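Long-range contacts in periplasmic beta-glucosidase (Pseudomonas aeruginosa, PDB 6R5T), which probably hydrolyses terminal, non-reducing beta-D-glucosyl residues of beta-glucosides, releasing beta-D-glucose, as a family 3 glycoside hydrolase of the periplasm: residues 76-81 with 399-404; 84-89 with 111-116. The protein carries 1 engineered substitution. All blocks are in the same frame, centred on the assembly; numbering follows the deposited sequence.

Contact 1. Residues 76-81 with 399-404; sequences HAYDVA and SAAGVP. With BGC (beta-D-glucopyranose), chain C.
Y78 meets A400 and A401 at the end of barrel strand 75-78, where the loop 399-404 of the C-terminal domain comes down on the N-terminal TIM-barrel-like domain. With CG anti to the backbone N (chi1 -165°), the side chain places the phenol against A400 and A401 of that loop. CE2 of Y78 lies 3.7 Å from CB of A400. The backbone N of A401 sits at the ring edge, in its plane. The hydroxyl end reaches the peptide carbon of A400, with Y78 OH 3.1 Å from A400 C.

D79 follows and faces two ways. D79 O accepts a hydrogen bond from a water at 2.8 Å. The same water accepts from A400 N at 2.9 Å, so it bridges the two segments. CB of A400 packs 3.5 Å from D79 O beside this bridge. The carboxylate turns from the loop to the bound glucose and grips two neighbouring hydroxyls. BGC O2 donates to D79 OD1 at 2.5 Å, and BGC O3 donates to D79 OD2 at 2.7 Å. K176 lies near OD1 as a long, weak ion pair.

V80 adds a light touch, its CA to CB of A400. The loop itself is a type II' turn from S399 to G402, closed by G402 N on S399 O at 2.9 Å. One residue thus serves both sugar and domain interface: the D79 carboxylate takes both hydroxyls, while its backbone is water-linked to the second domain.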
ATOM      1  N   HIS A  76       4.969  32.684 -20.300  1.00 14.83           N
ATOM      2  CA  HIS A  76       4.929  32.831 -18.825  1.00 15.06           C
ATOM      3  C   HIS A  76       3.918  31.850 -18.256  1.00 15.34           C
ATOM      4  O   HIS A  76       2.757  31.854 -18.719  1.00 14.71           O
ATOM      5  CB  HIS A  76       4.582  34.275 -18.413  1.00 15.82           C
ATOM      6  CG  HIS A  76       5.724  35.204 -18.597  1.00 17.40           C
ATOM      7  ND1 HIS A  76       6.028  35.724 -19.852  1.00 18.51           N
ATOM      8  CD2 HIS A  76       6.656  35.688 -17.726  1.00 18.35           C
ATOM      9  CE1 HIS A  76       7.124  36.465 -19.706  1.00 19.24           C
ATOM     10  NE2 HIS A  76       7.507  36.483 -18.439  1.00 20.21           N
ATOM     11  N   ALA A  77       4.367  31.059 -17.293  1.00 14.61           N
ATOM     12  CA  ALA A  77       3.521  30.021 -16.681  1.00 14.56           C
ATOM     13  C   ALA A  77       3.358  30.257 -15.190  1.00 14.05           C
ATOM     14  O   ALA A  77       4.189  30.905 -14.542  1.00 14.31           O
ATOM     15  CB  ALA A  77       4.101  28.659 -17.002  1.00 14.13           C
ATOM     16  N   TYR A  78       2.317  29.612 -14.661  1.00 14.44           N
ATOM     17  CA  TYR A  78       2.035  29.597 -13.209  1.00 14.31           C
ATOM     18  C   TYR A  78       1.183  28.385 -12.860  1.00 15.35           C
ATOM     19  O   TYR A  78       0.658  27.724 -13.718  1.00 17.70           O
ATOM     20  CB  TYR A  78       1.357  30.894 -12.844  1.00 15.04           C
ATOM     21  CG  TYR A  78       1.271  31.269 -11.388  1.00 15.20           C
ATOM     22  CD1 TYR A  78       2.341  31.118 -10.526  1.00 16.27           C
ATOM     23  CD2 TYR A  78       0.104  31.824 -10.902  1.00 16.63           C
ATOM     24  CE1 TYR A  78       2.266  31.506  -9.198  1.00 16.47           C
ATOM     25  CE2 TYR A  78       0.019  32.242  -9.578  1.00 16.17           C
ATOM     26  CZ  TYR A  78       1.109  32.084  -8.739  1.00 17.39           C
ATOM     27  OH  TYR A  78       1.058  32.515  -7.442  1.00 20.90           O
ATOM     28  N   ASP A  79       1.112  28.108 -11.574  1.00 17.16           N
ATOM     29  CA  ASP A  79       0.345  26.992 -10.948  1.00 17.47           C
ATOM     30  C   ASP A  79      -1.054  27.542 -10.636  1.00 17.36           C
ATOM     31  O   ASP A  79      -1.368  27.817  -9.498  1.00 16.94           O
ATOM     32  CB  ASP A  79       1.116  26.479  -9.739  1.00 18.35           C
ATOM     33  CG  ASP A  79       2.310  25.608 -10.106  1.00 23.64           C
ATOM     34  OD1 ASP A  79       2.076  24.576 -10.794  1.00 24.54           O
ATOM     35  OD2 ASP A  79       3.456  25.913  -9.684  1.00 25.17           O
ATOM     36  N   VAL A  80      -1.860  27.698 -11.664  1.00 16.79           N
ATOM     37  CA  VAL A  80      -3.267  28.100 -11.559  1.00 16.57           C
ATOM     38  C   VAL A  80      -4.058  26.799 -11.478  1.00 19.75           C
ATOM     39  O   VAL A  80      -4.394  26.222 -12.473  1.00 19.72           O
ATOM     40  CB  VAL A  80      -3.680  29.022 -12.706  1.00 18.40           C
ATOM     41  CG1 VAL A  80      -5.097  29.414 -12.552  1.00 17.82           C
ATOM     42  CG2 VAL A  80      -2.826  30.268 -12.754  1.00 19.73           C
ATOM     43  N   ALA A  81      -4.168  26.287 -10.268  1.00 18.00           N
ATOM     44  CA  ALA A  81      -4.687  24.924 -10.003  1.00 18.05           C
ATOM     45  C   ALA A  81      -6.207  24.942  -9.815  1.00 15.77           C
ATOM     46  O   ALA A  81      -6.875  24.072 -10.359  1.00 18.06           O
ATOM     47  CB  ALA A  81      -3.983  24.405  -8.777  1.00 18.05           C
ATOM     48  N   SER A 399      -2.890  27.854  -3.880  1.00 15.93           N
ATOM     49  CA  SER A 399      -3.865  28.968  -3.972  1.00 16.40           C
ATOM     50  C   SER A 399      -3.341  30.074  -4.886  1.00 16.08           C
ATOM     51  O   SER A 399      -4.002  31.116  -4.958  1.00 15.86           O
ATOM     52  CB  SER A 399      -4.195  29.482  -2.606  1.00 17.41           C
ATOM     53  OG  SER A 399      -3.054  29.978  -1.953  1.00 17.62           O
ATOM     54  N   ALA A 400      -2.265  29.838  -5.641  1.00 15.24           N
ATOM     55  CA  ALA A 400      -1.867  30.737  -6.748  1.00 15.09           C
ATOM     56  C   ALA A 400      -1.749  32.181  -6.214  1.00 14.61           C
ATOM     57  O   ALA A 400      -1.084  32.370  -5.209  1.00 16.27           O
ATOM     58  CB  ALA A 400      -2.863  30.588  -7.896  1.00 15.51           C
ATOM     59  N   ALA A 401      -2.376  33.139  -6.878  1.00 14.55           N
ATOM     60  CA  ALA A 401      -2.284  34.569  -6.500  1.00 16.04           C
ATOM     61  C   ALA A 401      -3.425  34.968  -5.571  1.00 14.37           C
ATOM     62  O   ALA A 401      -3.638  36.181  -5.359  1.00 16.87           O
ATOM     63  CB  ALA A 401      -2.252  35.419  -7.724  1.00 16.64           C
ATOM     64  N   GLY A 402      -4.142  34.000  -5.002  1.00 14.29           N
ATOM     65  CA  GLY A 402      -5.190  34.328  -4.023  1.00 14.70           C
ATOM     66  C   GLY A 402      -4.630  35.090  -2.846  1.00 14.65           C
ATOM     67  O   GLY A 402      -3.558  34.733  -2.292  1.00 16.51           O
ATOM     68  N   VAL A 403      -5.413  36.058  -2.400  1.00 14.73           N
ATOM     69  CA  VAL A 403      -5.044  36.933  -1.274  1.00 15.28           C
ATOM     70  C   VAL A 403      -5.869  36.498  -0.073  1.00 16.02           C
ATOM     71  O   VAL A 403      -7.096  36.702  -0.090  1.00 16.04           O
ATOM     72  CB  VAL A 403      -5.356  38.389  -1.658  1.00 17.90           C
ATOM     73  CG1 VAL A 403      -4.987  39.313  -0.532  1.00 19.68           C
ATOM     74  CG2 VAL A 403      -4.653  38.794  -2.934  1.00 19.21           C
ATOM     75  N   PRO A 404      -5.255  35.967   0.991  1.00 16.10           N
ATOM     76  CA  PRO A 404      -6.052  35.563   2.154  1.00 16.15           C
ATOM     77  C   PRO A 404      -6.954  36.685   2.678  1.00 18.03           C
ATOM     78  O   PRO A 404      -8.084  36.435   3.030  1.00 16.30           O
ATOM     79  CB  PRO A 404      -4.990  35.135   3.166  1.00 17.43           C
ATOM     80  CG  PRO A 404      -3.870  34.614   2.308  1.00 17.38           C
ATOM     81  CD  PRO A 404      -3.845  35.568   1.124  1.00 16.37           C
TER
HETATM   82  C2  BGC C   1       4.056  22.328  -9.992  1.00 24.31           C
HETATM   83  C3  BGC C   1       5.513  22.831 -10.012  1.00 26.51           C
HETATM   84  C4  BGC C   1       6.069  22.576  -8.585  1.00 26.68           C
HETATM   85  C5  BGC C   1       6.004  21.056  -8.353  1.00 26.59           C
HETATM   86  C6  BGC C   1       6.461  20.651  -6.969  1.00 26.36           C
HETATM   87  C1  BGC C   1       4.040  20.848  -9.594  1.00 23.39           C
HETATM   88  O1  BGC C   1       2.687  20.532  -9.491  1.00 21.73           O
HETATM   89  O2  BGC C   1       3.375  22.457 -11.235  1.00 23.90           O
HETATM   90  O3  BGC C   1       5.511  24.250 -10.270  1.00 27.70           O
HETATM   91  O4  BGC C   1       7.435  23.022  -8.564  1.00 27.37           O
HETATM   92  O5  BGC C   1       4.661  20.671  -8.323  1.00 23.06           O
HETATM   93  O6  BGC C   1       6.407  19.226  -6.838  1.00 24.20           O
HETATM   94  O   HOH W   1      -0.646  27.666  -6.781  1.00 17.75           O

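Contact 2. Residues 84-89 with 111-116; sequences HRTIFP and ALEASA
E113 OE1 is gripped by two consecutive backbone amides, R85 N and T86 N, and by a water. T86 N donates at 2.8 Å to the syn lone pair of E113 OE1, and the bond is almost straight at 178°. R85 N reaches the same E113 OE1 at 3.0 Å, nearly along its C-O axis. The water donates to E113 OE1 at 2.7 Å, and also joins H84 N to T86 O. The other oxygen is held as closely: T86 OG1 donates at 2.6 Å to the syn lone pair of E113 OE2. H351 also bonds to that oxygen.

The glutamate chain is extended beyond CG, which carries the carboxylate from helix 100-116 to the loop backbone. R85 bends at chi3 (-79°) and folds back over it. The guanidinium and carboxylate planes are stacked, 28° apart. NH2 of R85 passes on to the helix, bonding E113 O at 3.2 Å. Its NE forms a salt bridge with D117.

H84 lays one ring face on the helix. A114 CA makes a CH-pi contact over that face, 3.9 Å from the centroid of the H84 ring. NE2 of H84 is also bonded to D117.

The buried carboxylate is fixed in rotation by donors on both oxygens. These bonds and the nearby arginine charge would probably favour its ionised form. E113 thereby pins the loop to the barrel helix.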
ATOM      1  N   HIS A  84      -6.941  31.695  -9.947  1.00 14.31           N
ATOM      2  CA  HIS A  84      -5.782  32.587 -10.030  1.00 13.99           C
ATOM      3  C   HIS A  84      -5.785  33.610  -8.909  1.00 13.01           C
ATOM      4  O   HIS A  84      -5.004  33.494  -8.005  1.00 13.56           O
ATOM      5  CB  HIS A  84      -5.706  33.184 -11.446  1.00 14.61           C
ATOM      6  CG  HIS A  84      -4.551  34.093 -11.563  1.00 15.24           C
ATOM      7  ND1 HIS A  84      -3.293  33.660 -11.298  1.00 14.86           N
ATOM      8  CD2 HIS A  84      -4.464  35.414 -11.853  1.00 15.41           C
ATOM      9  CE1 HIS A  84      -2.438  34.662 -11.446  1.00 17.54           C
ATOM     10  NE2 HIS A  84      -3.124  35.757 -11.781  1.00 16.39           N
ATOM     11  N   ARG A  85      -6.720  34.554  -8.944  1.00 14.47           N
ATOM     12  CA  ARG A  85      -6.925  35.530  -7.844  1.00 14.35           C
ATOM     13  C   ARG A  85      -8.230  35.227  -7.120  1.00 12.37           C
ATOM     14  O   ARG A  85      -8.201  35.263  -5.887  1.00 15.31           O
ATOM     15  CB  ARG A  85      -6.908  36.972  -8.382  1.00 15.45           C
ATOM     16  CG  ARG A  85      -5.521  37.495  -8.685  1.00 16.32           C
ATOM     17  CD  ARG A  85      -5.477  38.905  -9.314  1.00 16.06           C
ATOM     18  NE  ARG A  85      -5.795  38.838 -10.728  1.00 17.11           N
ATOM     19  CZ  ARG A  85      -6.974  39.019 -11.285  1.00 17.31           C
ATOM     20  NH1 ARG A  85      -8.026  39.368 -10.557  1.00 18.96           N
ATOM     21  NH2 ARG A  85      -7.147  38.804 -12.579  1.00 17.37           N
ATOM     22  N   THR A  86      -9.289  34.902  -7.850  1.00 13.32           N
ATOM     23  CA  THR A  86     -10.527  34.394  -7.236  1.00 14.43           C
ATOM     24  C   THR A  86     -10.321  32.882  -7.072  1.00 13.69           C
ATOM     25  O   THR A  86     -10.239  32.173  -8.076  1.00 14.92           O
ATOM     26  CB  THR A  86     -11.777  34.674  -8.046  1.00 17.41           C
ATOM     27  OG1 THR A  86     -11.854  36.063  -8.351  1.00 16.79           O
ATOM     28  CG2 THR A  86     -12.990  34.239  -7.297  1.00 18.58           C
ATOM     29  N   ILE A  87     -10.188  32.444  -5.831  1.00 13.28           N
ATOM     30  CA  ILE A  87      -9.883  31.012  -5.579  1.00 14.17           C
ATOM     31  C   ILE A  87     -11.183  30.236  -5.414  1.00 12.77           C
ATOM     32  O   ILE A  87     -12.025  30.547  -4.582  1.00 13.19           O
ATOM     33  CB  ILE A  87      -8.929  30.888  -4.396  1.00 13.75           C
ATOM     34  CG1 ILE A  87      -7.687  31.776  -4.577  1.00 13.75           C
ATOM     35  CG2 ILE A  87      -8.577  29.426  -4.202  1.00 13.53           C
ATOM     36  CD1 ILE A  87      -7.021  31.671  -5.958  1.00 13.90           C
ATOM     37  N   PHE A  88     -11.317  29.194  -6.211  1.00 12.94           N
ATOM     38  CA  PHE A  88     -12.400  28.230  -6.145  1.00 12.66           C
ATOM     39  C   PHE A  88     -12.027  27.178  -5.118  1.00 12.04           C
ATOM     40  O   PHE A  88     -10.921  27.111  -4.613  1.00 12.95           O
ATOM     41  CB  PHE A  88     -12.641  27.650  -7.538  1.00 13.21           C
ATOM     42  CG  PHE A  88     -13.138  28.680  -8.524  1.00 14.44           C
ATOM     43  CD1 PHE A  88     -14.486  28.975  -8.635  1.00 15.63           C
ATOM     44  CD2 PHE A  88     -12.247  29.385  -9.307  1.00 13.96           C
ATOM     45  CE1 PHE A  88     -14.931  29.980  -9.485  1.00 16.38           C
ATOM     46  CE2 PHE A  88     -12.682  30.389 -10.164  1.00 15.52           C
ATOM     47  CZ  PHE A  88     -14.029  30.682 -10.252  1.00 17.07           C
ATOM     48  N   PRO A  89     -12.964  26.276  -4.805  1.00 12.01           N
ATOM     49  CA  PRO A  89     -12.573  25.120  -3.990  1.00 11.39           C
ATOM     50  C   PRO A  89     -11.395  24.383  -4.610  1.00 12.31           C
ATOM     51  O   PRO A  89     -11.217  24.392  -5.819  1.00 12.66           O
ATOM     52  CB  PRO A  89     -13.806  24.204  -4.023  1.00 13.10           C
ATOM     53  CG  PRO A  89     -14.953  25.187  -4.240  1.00 13.13           C
ATOM     54  CD  PRO A  89     -14.371  26.251  -5.145  1.00 12.72           C
ATOM     55  N   ALA A 111      -8.638  30.934 -16.135  1.00 15.68           N
ATOM     56  CA  ALA A 111      -7.891  31.264 -17.374  1.00 15.94           C
ATOM     57  C   ALA A 111      -8.092  32.745 -17.703  1.00 16.99           C
ATOM     58  O   ALA A 111      -7.114  33.421 -18.052  1.00 17.35           O
ATOM     59  CB  ALA A 111      -8.366  30.409 -18.502  1.00 15.72           C
ATOM     60  N   LEU A 112      -9.313  33.212 -17.588  1.00 16.86           N
ATOM     61  CA  LEU A 112      -9.663  34.653 -17.823  1.00 17.69           C
ATOM     62  C   LEU A 112      -8.798  35.504 -16.905  1.00 17.92           C
ATOM     63  O   LEU A 112      -8.123  36.464 -17.354  1.00 18.46           O
ATOM     64  CB  LEU A 112     -11.155  34.853 -17.509  1.00 20.98           C
ATOM     65  CG  LEU A 112     -11.718  36.251 -17.750  1.00 27.58           C
ATOM     66  CD1 LEU A 112     -13.248  36.188 -17.874  1.00 34.78           C
ATOM     67  CD2 LEU A 112     -11.317  37.184 -16.624  1.00 32.98           C
ATOM     68  N   GLU A 113      -8.763  35.193 -15.603  1.00 15.81           N
ATOM     69  CA  GLU A 113      -8.002  36.003 -14.641  1.00 15.75           C
ATOM     70  C   GLU A 113      -6.481  35.882 -14.842  1.00 16.31           C
ATOM     71  O   GLU A 113      -5.761  36.866 -14.691  1.00 16.64           O
ATOM     72  CB  GLU A 113      -8.349  35.652 -13.201  1.00 16.31           C
ATOM     73  CG  GLU A 113      -9.767  36.026 -12.797  1.00 15.81           C
ATOM     74  CD  GLU A 113     -10.004  35.811 -11.338  1.00 17.70           C
ATOM     75  OE1 GLU A 113      -9.130  35.131 -10.658  1.00 16.22           O
ATOM     76  OE2 GLU A 113     -11.033  36.317 -10.833  1.00 18.58           O
ATOM     77  N   ALA A 114      -5.968  34.696 -15.182  1.00 15.88           N
ATOM     78  CA  ALA A 114      -4.517  34.508 -15.317  1.00 15.73           C
ATOM     79  C   ALA A 114      -4.022  35.230 -16.592  1.00 15.81           C
ATOM     80  O   ALA A 114      -3.018  35.956 -16.511  1.00 16.81           O
ATOM     81  CB  ALA A 114      -4.203  33.023 -15.316  1.00 15.92           C
ATOM     82  N   SER A 115      -4.753  35.054 -17.684  1.00 15.13           N
ATOM     83  CA  SER A 115      -4.424  35.705 -18.988  1.00 17.41           C
ATOM     84  C   SER A 115      -4.614  37.223 -18.821  1.00 18.46           C
ATOM     85  O   SER A 115      -3.797  37.997 -19.397  1.00 19.07           O
ATOM     86  CB  SER A 115      -5.238  35.112 -20.108  1.00 18.53           C
ATOM     87  OG  SER A 115      -6.652  35.340 -19.928  1.00 18.95           O
ATOM     88  N   ALA A 116      -5.552  37.659 -17.978  1.00 17.90           N
ATOM     89  CA  ALA A 116      -5.759  39.111 -17.708  1.00 18.36           C
ATOM     90  C   ALA A 116      -4.529  39.701 -17.043  1.00 19.42           C
ATOM     91  O   ALA A 116      -4.292  40.928 -17.177  1.00 19.73           O
ATOM     92  CB  ALA A 116      -6.989  39.357 -16.841  1.00 18.05           C
TER
HETATM   93  O   HOH W   2      -9.643  32.525 -10.679  1.00 15.17           O

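Overall arrangement
From the N terminus, the chain runs up strand 75-78 of the parallel barrel sheet and enters contact 1 at 76-81. It then forms the loop 84-89 and passes through helices 91-95 and 100-116. Contact 2 closes this short excursion, with 21 residues between its segments, within the N-terminal domain. Contact 1 closes only much later, at 399-404 in the C-terminal domain, 318 residues on. Contact 2 therefore nests within contact 1 without crossing it. Their centres are 8 Å apart and they touch: A401 CB packs 3.4 Å from H84 O, and I87 packs against S399 and G402. Strand end, loop, helix and second domain are joined here.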